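Local coordinates for protein SloR (Streptococcus mutans, PDB 5CVI) that probably acts as a manganese-responsive, DNA-binding transcription regulator of the DtxR/MntR family, working as a homodimer that binds transition metal ions, at residues Thr143-Arg157 / Val202-Lys215. Sequence-based numbering, arbitrary orientation.
Sequences TLKGVTEMGVYLLKR and VTSAVASQIYIEKK
Arg-157 reaches Tyr-211 as an extended chain, with CG set opposite the backbone N (chi1 164°) and CD trans, which carries the guanidinium out over one face of the ring. The two planes differ by only 10° with centres 3.7 Å apart, and CZ lies over the face, so the pair is both a parallel stack and a cation-pi contact. Tyr-140 O accepts a hydrogen bond from NH1, and a water accepts one from NH2 while also hydrogen-bonding Tyr-211 OH; together they help fix the rotation of the guanidinium. Thr-143 OG1 approaches the same ring obliquely, 3.3 Å from Tyr-211 CE2.

Further along the strands, Tyr-153 is sandwiched. Ile-212, its CG1 wedged between backbone N and carbonyl carbon (chi1 52°), places CD1 over one face, 4.0 Å from the ring centroid; the same methyl meets Leu-144 CD1 and Val-147 CG2. Lys-214 CG lies over the opposite face. Beyond it the lysine chain stays extended, and NZ both donates to Met-150 O at 3.1 Å and makes a salt bridge with Glu-149 OE1, met from above the carboxylate plane. Tyr-153 OH donates to Glu-149 O, tying the ring to the loop that leads into its own strand.

Backbone bonds fix the register. Leu-154 and Glu-213 exchange hydrogen bonds, the N-H of Leu-154 reaching Glu-213 O at 2.7 Å. Lys-156 N and, weakly, Arg-157 N both donate to Tyr-211 O. Separately, Leu-144 N bonds Ile-210 O, and Lys-145 N bonds Ala-207 O at 3.2 Å. Two successive residues facing Tyr-211 define a classic beta bulge, here in the antiparallel pairing of first and last strands of the SH3-like FeoA domain.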
ATOM      1  N   THR B 143      20.945  23.080  11.715  1.00 31.03           N
ATOM      2  CA  THR B 143      20.010  23.078  12.832  1.00 30.86           C
ATOM      3  C   THR B 143      20.040  24.417  13.557  1.00 36.24           C
ATOM      4  O   THR B 143      21.110  24.996  13.748  1.00 48.08           O
ATOM      5  CB  THR B 143      20.350  21.955  13.826  1.00 36.46           C
ATOM      6  OG1 THR B 143      19.749  20.731  13.386  1.00 37.20           O
ATOM      7  CG2 THR B 143      19.831  22.286  15.210  1.00 44.76           C
ATOM      8  N   LEU B 144      18.865  24.908  13.949  1.00 29.95           N
ATOM      9  CA  LEU B 144      18.766  26.153  14.706  1.00 31.69           C
ATOM     10  C   LEU B 144      19.674  26.113  15.928  1.00 35.48           C
ATOM     11  O   LEU B 144      20.330  27.101  16.260  1.00 42.92           O
ATOM     12  CB  LEU B 144      17.324  26.414  15.140  1.00 30.33           C
ATOM     13  CG  LEU B 144      17.122  27.552  16.147  1.00 25.86           C
ATOM     14  CD1 LEU B 144      17.504  28.902  15.547  1.00 21.70           C
ATOM     15  CD2 LEU B 144      15.688  27.580  16.659  1.00 24.95           C
ATOM     16  N   LYS B 145      19.712  24.966  16.593  1.00 33.90           N
ATOM     17  CA  LYS B 145      20.619  24.774  17.713  1.00 38.69           C
ATOM     18  C   LYS B 145      22.060  24.880  17.228  1.00 36.45           C
ATOM     19  O   LYS B 145      22.449  24.228  16.262  1.00 34.86           O
ATOM     20  CB  LYS B 145      20.370  23.418  18.377  1.00 40.24           C
ATOM     21  CG  LYS B 145      21.322  23.082  19.511  1.00 25.74           C
ATOM     22  CD  LYS B 145      20.882  21.827  20.238  1.00 29.22           C
ATOM     23  CE  LYS B 145      21.906  21.385  21.263  1.00 31.60           C
ATOM     24  NZ  LYS B 145      23.176  20.952  20.616  1.00 35.31           N
ATOM     25  N   GLY B 146      22.842  25.720  17.895  1.00 43.62           N
ATOM     26  CA  GLY B 146      24.229  25.924  17.523  1.00 48.16           C
ATOM     27  C   GLY B 146      24.436  27.115  16.606  1.00 46.42           C
ATOM     28  O   GLY B 146      25.567  27.557  16.404  1.00 43.31           O
ATOM     29  N   VAL B 147      23.346  27.631  16.046  1.00 45.11           N
ATOM     30  CA  VAL B 147      23.410  28.794  15.163  1.00 43.38           C
ATOM     31  C   VAL B 147      23.953  30.021  15.895  1.00 42.85           C
ATOM     32  O   VAL B 147      23.525  30.324  17.008  1.00 44.49           O
ATOM     33  CB  VAL B 147      22.028  29.116  14.561  1.00 43.77           C
ATOM     34  CG1 VAL B 147      22.048  30.463  13.858  1.00 46.47           C
ATOM     35  CG2 VAL B 147      21.598  28.014  13.605  1.00 40.60           C
ATOM     36  N   THR B 148      24.895  30.721  15.264  1.00 49.56           N
ATOM     37  CA  THR B 148      25.576  31.854  15.895  1.00 58.64           C
ATOM     38  C   THR B 148      25.047  33.212  15.437  1.00 54.94           C
ATOM     39  O   THR B 148      24.770  34.087  16.257  1.00 54.70           O
ATOM     40  CB  THR B 148      27.093  31.823  15.622  1.00 68.82           C
ATOM     41  OG1 THR B 148      27.637  30.567  16.043  1.00 74.93           O
ATOM     42  CG2 THR B 148      27.792  32.957  16.364  1.00 67.25           C
ATOM     43  N   GLU B 149      24.926  33.384  14.124  1.00 51.11           N
ATOM     44  CA  GLU B 149      24.507  34.659  13.550  1.00 50.93           C
ATOM     45  C   GLU B 149      23.034  34.961  13.797  1.00 46.17           C
ATOM     46  O   GLU B 149      22.178  34.090  13.659  1.00 48.48           O
ATOM     47  CB  GLU B 149      24.795  34.691  12.047  1.00 56.64           C
ATOM     48  CG  GLU B 149      26.270  34.685  11.695  1.00 68.90           C
ATOM     49  CD  GLU B 149      26.517  34.907  10.215  1.00 79.02           C
ATOM     50  OE1 GLU B 149      25.593  34.656   9.411  1.00 72.50           O
ATOM     51  OE2 GLU B 149      27.633  35.339   9.856  1.00 89.58           O
HETATM   52  N   MSE B 150      22.745  36.205  14.161  1.00 47.15           N
HETATM   53  CA  MSE B 150      21.370  36.651  14.350  1.00 49.19           C
HETATM   54  C   MSE B 150      20.837  37.221  13.039  1.00 52.21           C
HETATM   55  O   MSE B 150      21.582  37.343  12.066  1.00 59.44           O
HETATM   56  CB  MSE B 150      21.294  37.698  15.465  1.00 46.95           C
HETATM   57  CG  MSE B 150      21.950  37.261  16.768  1.00 47.91           C
HETATM   58 SE   MSE B 150      21.188  35.613  17.493  0.55 56.88          SE
HETATM   59  CE  MSE B 150      22.449  35.305  18.952  1.00 77.92           C
ATOM     60  N   GLY B 151      19.553  37.566  13.010  1.00 45.82           N
ATOM     61  CA  GLY B 151      18.937  38.076  11.798  1.00 40.56           C
ATOM     62  C   GLY B 151      17.818  37.187  11.285  1.00 39.57           C
ATOM     63  O   GLY B 151      17.277  36.367  12.028  1.00 38.83           O
ATOM     64  N   VAL B 152      17.476  37.343  10.011  1.00 42.45           N
ATOM     65  CA  VAL B 152      16.341  36.628   9.431  1.00 40.40           C
ATOM     66  C   VAL B 152      16.704  35.235   8.901  1.00 39.11           C
ATOM     67  O   VAL B 152      17.713  35.057   8.217  1.00 43.10           O
ATOM     68  CB  VAL B 152      15.672  37.455   8.315  1.00 39.44           C
ATOM     69  CG1 VAL B 152      14.471  36.711   7.750  1.00 39.07           C
ATOM     70  CG2 VAL B 152      15.254  38.815   8.850  1.00 29.16           C
ATOM     71  N   TYR B 153      15.869  34.253   9.230  1.00 34.08           N
ATOM     72  CA  TYR B 153      16.033  32.889   8.735  1.00 29.48           C
ATOM     73  C   TYR B 153      14.728  32.374   8.146  1.00 24.96           C
ATOM     74  O   TYR B 153      13.652  32.859   8.485  1.00 21.76           O
ATOM     75  CB  TYR B 153      16.478  31.953   9.861  1.00 27.74           C
ATOM     76  CG  TYR B 153      17.926  32.114  10.260  1.00 30.68           C
ATOM     77  CD1 TYR B 153      18.906  31.281   9.740  1.00 29.68           C
ATOM     78  CD2 TYR B 153      18.314  33.102  11.154  1.00 29.67           C
ATOM     79  CE1 TYR B 153      20.227  31.424  10.099  1.00 33.63           C
ATOM     80  CE2 TYR B 153      19.633  33.253  11.521  1.00 29.47           C
ATOM     81  CZ  TYR B 153      20.586  32.414  10.991  1.00 35.88           C
ATOM     82  OH  TYR B 153      21.906  32.563  11.353  1.00 46.03           O
ATOM     83  N   LEU B 154      14.831  31.390   7.261  1.00 24.84           N
ATOM     84  CA  LEU B 154      13.655  30.701   6.744  1.00 20.75           C
ATOM     85  C   LEU B 154      13.616  29.272   7.268  1.00 19.26           C
ATOM     86  O   LEU B 154      14.621  28.562   7.230  1.00 19.46           O
ATOM     87  CB  LEU B 154      13.639  30.710   5.213  1.00 21.70           C
ATOM     88  CG  LEU B 154      13.074  31.954   4.521  1.00 34.25           C
ATOM     89  CD1 LEU B 154      13.859  33.195   4.912  1.00 41.31           C
ATOM     90  CD2 LEU B 154      13.067  31.780   3.009  1.00 34.35           C
ATOM     91  N   LEU B 155      12.458  28.861   7.773  1.00 18.01           N
ATOM     92  CA  LEU B 155      12.259  27.485   8.216  1.00 24.68           C
ATOM     93  C   LEU B 155      12.090  26.582   6.998  1.00 22.67           C
ATOM     94  O   LEU B 155      11.051  26.603   6.341  1.00 23.22           O
ATOM     95  CB  LEU B 155      11.028  27.395   9.120  1.00 29.28           C
ATOM     96  CG  LEU B 155      10.645  26.026   9.683  1.00 28.71           C
ATOM     97  CD1 LEU B 155      11.787  25.440  10.496  1.00 23.51           C
ATOM     98  CD2 LEU B 155       9.390  26.139  10.534  1.00 30.18           C
ATOM     99  N   LYS B 156      13.119  25.797   6.691  1.00 24.08           N
ATOM    100  CA  LYS B 156      13.124  24.989   5.473  1.00 23.28           C
ATOM    101  C   LYS B 156      12.766  23.518   5.704  1.00 26.03           C
ATOM    102  O   LYS B 156      12.166  22.881   4.835  1.00 29.71           O
ATOM    103  CB  LYS B 156      14.477  25.088   4.759  1.00 18.76           C
ATOM    104  CG  LYS B 156      14.905  26.499   4.391  1.00 29.06           C
ATOM    105  CD  LYS B 156      13.823  27.241   3.619  1.00 35.99           C
ATOM    106  CE  LYS B 156      13.544  26.588   2.273  1.00 40.77           C
ATOM    107  NZ  LYS B 156      12.406  27.254   1.570  1.00 40.99           N
ATOM    108  N   ARG B 157      13.137  22.977   6.862  1.00 15.23           N
ATOM    109  CA  ARG B 157      12.930  21.557   7.138  1.00 20.35           C
ATOM    110  C   ARG B 157      12.734  21.240   8.621  1.00 21.75           C
ATOM    111  O   ARG B 157      13.353  21.861   9.491  1.00 18.04           O
ATOM    112  CB  ARG B 157      14.096  20.733   6.585  1.00 21.09           C
ATOM    113  CG  ARG B 157      14.184  19.315   7.139  1.00 14.80           C
ATOM    114  CD  ARG B 157      15.414  18.598   6.606  1.00 15.83           C
ATOM    115  NE  ARG B 157      15.656  17.326   7.282  1.00 31.78           N
ATOM    116  CZ  ARG B 157      16.838  16.949   7.758  1.00 31.59           C
ATOM    117  NH1 ARG B 157      17.887  17.749   7.635  1.00 30.00           N
ATOM    118  NH2 ARG B 157      16.972  15.773   8.356  1.00 36.48           N
ATOM    119  N   VAL B 202      12.472  29.252  21.911  1.00 30.06           N
ATOM    120  CA  VAL B 202      12.563  27.872  21.459  1.00 18.07           C
ATOM    121  C   VAL B 202      13.670  27.159  22.226  1.00 19.03           C
ATOM    122  O   VAL B 202      14.852  27.418  21.999  1.00 19.75           O
ATOM    123  CB  VAL B 202      12.869  27.799  19.949  1.00 26.82           C
ATOM    124  CG1 VAL B 202      12.845  26.356  19.466  1.00 17.08           C
ATOM    125  CG2 VAL B 202      11.877  28.641  19.162  1.00 20.69           C
ATOM    126  N   THR B 203      13.288  26.270  23.140  1.00 19.32           N
ATOM    127  CA  THR B 203      14.260  25.495  23.906  1.00 24.33           C
ATOM    128  C   THR B 203      15.190  24.753  22.960  1.00 26.84           C
ATOM    129  O   THR B 203      14.756  24.263  21.918  1.00 29.74           O
ATOM    130  CB  THR B 203      13.582  24.468  24.823  1.00 26.06           C
ATOM    131  OG1 THR B 203      12.939  23.463  24.028  1.00 20.06           O
ATOM    132  CG2 THR B 203      12.559  25.149  25.724  1.00 26.62           C
ATOM    133  N   SER B 204      16.467  24.669  23.324  1.00 27.39           N
ATOM    134  CA  SER B 204      17.460  24.035  22.463  1.00 25.58           C
ATOM    135  C   SER B 204      17.091  22.593  22.112  1.00 26.68           C
ATOM    136  O   SER B 204      17.548  22.057  21.104  1.00 27.84           O
ATOM    137  CB  SER B 204      18.856  24.114  23.087  1.00 26.90           C
ATOM    138  OG  SER B 204      18.855  23.631  24.416  1.00 42.15           O
ATOM    139  N   ALA B 205      16.257  21.973  22.942  1.00 25.71           N
ATOM    140  CA  ALA B 205      15.746  20.638  22.650  1.00 21.81           C
ATOM    141  C   ALA B 205      14.940  20.660  21.356  1.00 27.45           C
ATOM    142  O   ALA B 205      15.143  19.829  20.473  1.00 27.53           O
ATOM    143  CB  ALA B 205      14.892  20.129  23.799  1.00 22.27           C
ATOM    144  N   VAL B 206      14.028  21.620  21.254  1.00 19.03           N
ATOM    145  CA  VAL B 206      13.205  21.771  20.062  1.00 20.52           C
ATOM    146  C   VAL B 206      14.036  22.289  18.896  1.00 21.80           C
ATOM    147  O   VAL B 206      13.827  21.894  17.748  1.00 18.17           O
ATOM    148  CB  VAL B 206      12.028  22.735  20.308  1.00 20.49           C
ATOM    149  CG1 VAL B 206      11.223  22.931  19.030  1.00 15.82           C
ATOM    150  CG2 VAL B 206      11.137  22.214  21.421  1.00 26.82           C
ATOM    151  N   ALA B 207      14.986  23.168  19.202  1.00 23.22           N
ATOM    152  CA  ALA B 207      15.799  23.811  18.174  1.00 26.03           C
ATOM    153  C   ALA B 207      16.664  22.811  17.405  1.00 27.84           C
ATOM    154  O   ALA B 207      17.130  23.097  16.301  1.00 21.34           O
ATOM    155  CB  ALA B 207      16.662  24.899  18.787  1.00 23.34           C
ATOM    156  N   SER B 208      16.874  21.639  17.996  1.00 26.42           N
ATOM    157  CA  SER B 208      17.704  20.603  17.394  1.00 30.15           C
ATOM    158  C   SER B 208      16.930  19.780  16.372  1.00 40.01           C
ATOM    159  O   SER B 208      17.521  19.041  15.586  1.00 50.70           O
ATOM    160  CB  SER B 208      18.263  19.682  18.476  1.00 36.85           C
ATOM    161  OG  SER B 208      17.216  19.064  19.203  1.00 36.06           O
ATOM    162  N   GLN B 209      15.606  19.906  16.398  1.00 42.66           N
ATOM    163  CA  GLN B 209      14.735  19.154  15.501  1.00 38.67           C
ATOM    164  C   GLN B 209      14.253  20.030  14.352  1.00 37.61           C
ATOM    165  O   GLN B 209      13.394  19.632  13.567  1.00 45.69           O
ATOM    166  CB  GLN B 209      13.531  18.604  16.265  1.00 44.26           C
ATOM    167  CG  GLN B 209      13.882  17.610  17.355  1.00 55.16           C
ATOM    168  CD  GLN B 209      14.441  16.316  16.804  1.00 69.98           C
ATOM    169  OE1 GLN B 209      15.553  16.281  16.276  1.00 73.38           O
ATOM    170  NE2 GLN B 209      13.665  15.241  16.916  1.00 76.84           N
ATOM    171  N   ILE B 210      14.814  21.230  14.263  1.00 33.45           N
ATOM    172  CA  ILE B 210      14.422  22.195  13.244  1.00 34.31           C
ATOM    173  C   ILE B 210      15.620  22.616  12.398  1.00 30.83           C
ATOM    174  O   ILE B 210      16.742  22.722  12.897  1.00 35.38           O
ATOM    175  CB  ILE B 210      13.788  23.444  13.882  1.00 41.44           C
ATOM    176  CG1 ILE B 210      12.406  23.107  14.440  1.00 40.91           C
ATOM    177  CG2 ILE B 210      13.687  24.572  12.873  1.00 42.47           C
ATOM    178  CD1 ILE B 210      11.707  24.292  15.065  1.00 43.20           C
ATOM    179  N   TYR B 211      15.377  22.853  11.114  1.00 23.95           N
ATOM    180  CA  TYR B 211      16.440  23.242  10.198  1.00 24.63           C
ATOM    181  C   TYR B 211      16.116  24.571   9.520  1.00 26.27           C
ATOM    182  O   TYR B 211      14.999  24.780   9.043  1.00 31.60           O
ATOM    183  CB  TYR B 211      16.675  22.141   9.162  1.00 17.61           C
ATOM    184  CG  TYR B 211      17.084  20.812   9.763  1.00 17.74           C
ATOM    185  CD1 TYR B 211      16.132  19.860  10.113  1.00 23.64           C
ATOM    186  CD2 TYR B 211      18.421  20.507   9.975  1.00 19.26           C
ATOM    187  CE1 TYR B 211      16.504  18.642  10.661  1.00 28.23           C
ATOM    188  CE2 TYR B 211      18.803  19.291  10.520  1.00 41.53           C
ATOM    189  CZ  TYR B 211      17.841  18.363  10.861  1.00 35.58           C
ATOM    190  OH  TYR B 211      18.223  17.158  11.405  1.00 31.80           O
ATOM    191  N   ILE B 212      17.097  25.467   9.479  1.00 22.27           N
ATOM    192  CA  ILE B 212      16.882  26.808   8.947  1.00 22.79           C
ATOM    193  C   ILE B 212      17.918  27.199   7.895  1.00 28.66           C
ATOM    194  O   ILE B 212      18.909  26.499   7.690  1.00 28.84           O
ATOM    195  CB  ILE B 212      16.883  27.857  10.076  1.00 20.00           C
ATOM    196  CG1 ILE B 212      18.143  27.711  10.931  1.00 23.48           C
ATOM    197  CG2 ILE B 212      15.638  27.711  10.932  1.00 18.56           C
ATOM    198  CD1 ILE B 212      18.217  28.683  12.095  1.00 21.43           C
ATOM    199  N   GLU B 213      17.671  28.322   7.230  1.00 34.24           N
ATOM    200  CA  GLU B 213      18.583  28.843   6.218  1.00 37.74           C
ATOM    201  C   GLU B 213      18.399  30.355   6.124  1.00 42.66           C
ATOM    202  O   GLU B 213      17.273  30.849   6.172  1.00 53.27           O
ATOM    203  CB  GLU B 213      18.326  28.163   4.868  1.00 37.87           C
ATOM    204  CG  GLU B 213      19.378  28.448   3.803  1.00 51.10           C
ATOM    205  CD  GLU B 213      19.540  27.300   2.816  1.00 51.90           C
ATOM    206  OE1 GLU B 213      19.833  26.169   3.262  1.00 50.77           O
ATOM    207  OE2 GLU B 213      19.378  27.528   1.596  1.00 46.66           O
ATOM    208  N   LYS B 214      19.504  31.086   6.002  1.00 36.10           N
ATOM    209  CA  LYS B 214      19.457  32.546   6.055  1.00 39.06           C
ATOM    210  C   LYS B 214      19.128  33.167   4.698  1.00 42.66           C
ATOM    211  O   LYS B 214      19.352  32.551   3.654  1.00 50.80           O
ATOM    212  CB  LYS B 214      20.776  33.101   6.593  1.00 43.56           C
ATOM    213  CG  LYS B 214      20.640  34.439   7.302  1.00 54.98           C
ATOM    214  CD  LYS B 214      21.933  34.825   8.002  1.00 62.69           C
ATOM    215  CE  LYS B 214      21.754  36.081   8.840  1.00 66.10           C
ATOM    216  NZ  LYS B 214      23.024  36.482   9.511  1.00 70.06           N
ATOM    217  N   LYS B 215      18.594  34.387   4.719  1.00 41.17           N
ATOM    218  CA  LYS B 215      18.199  35.080   3.492  1.00 45.59           C
ATOM    219  C   LYS B 215      19.394  35.687   2.766  1.00 52.71           C
ATOM    220  O   LYS B 215      19.239  36.598   1.949  1.00 54.32           O
ATOM    221  CB  LYS B 215      17.168  36.170   3.792  1.00 45.26           C
ATOM    222  CG  LYS B 215      15.871  35.656   4.395  1.00 45.34           C
ATOM    223  CD  LYS B 215      14.792  36.732   4.387  1.00 48.62           C
ATOM    224  CE  LYS B 215      14.397  37.108   2.962  1.00 47.28           C
ATOM    225  NZ  LYS B 215      13.296  38.115   2.929  1.00 42.56           N
TER
HETATM  226  O   HOH W   1      20.079  15.805   9.198  1.00 42.73           O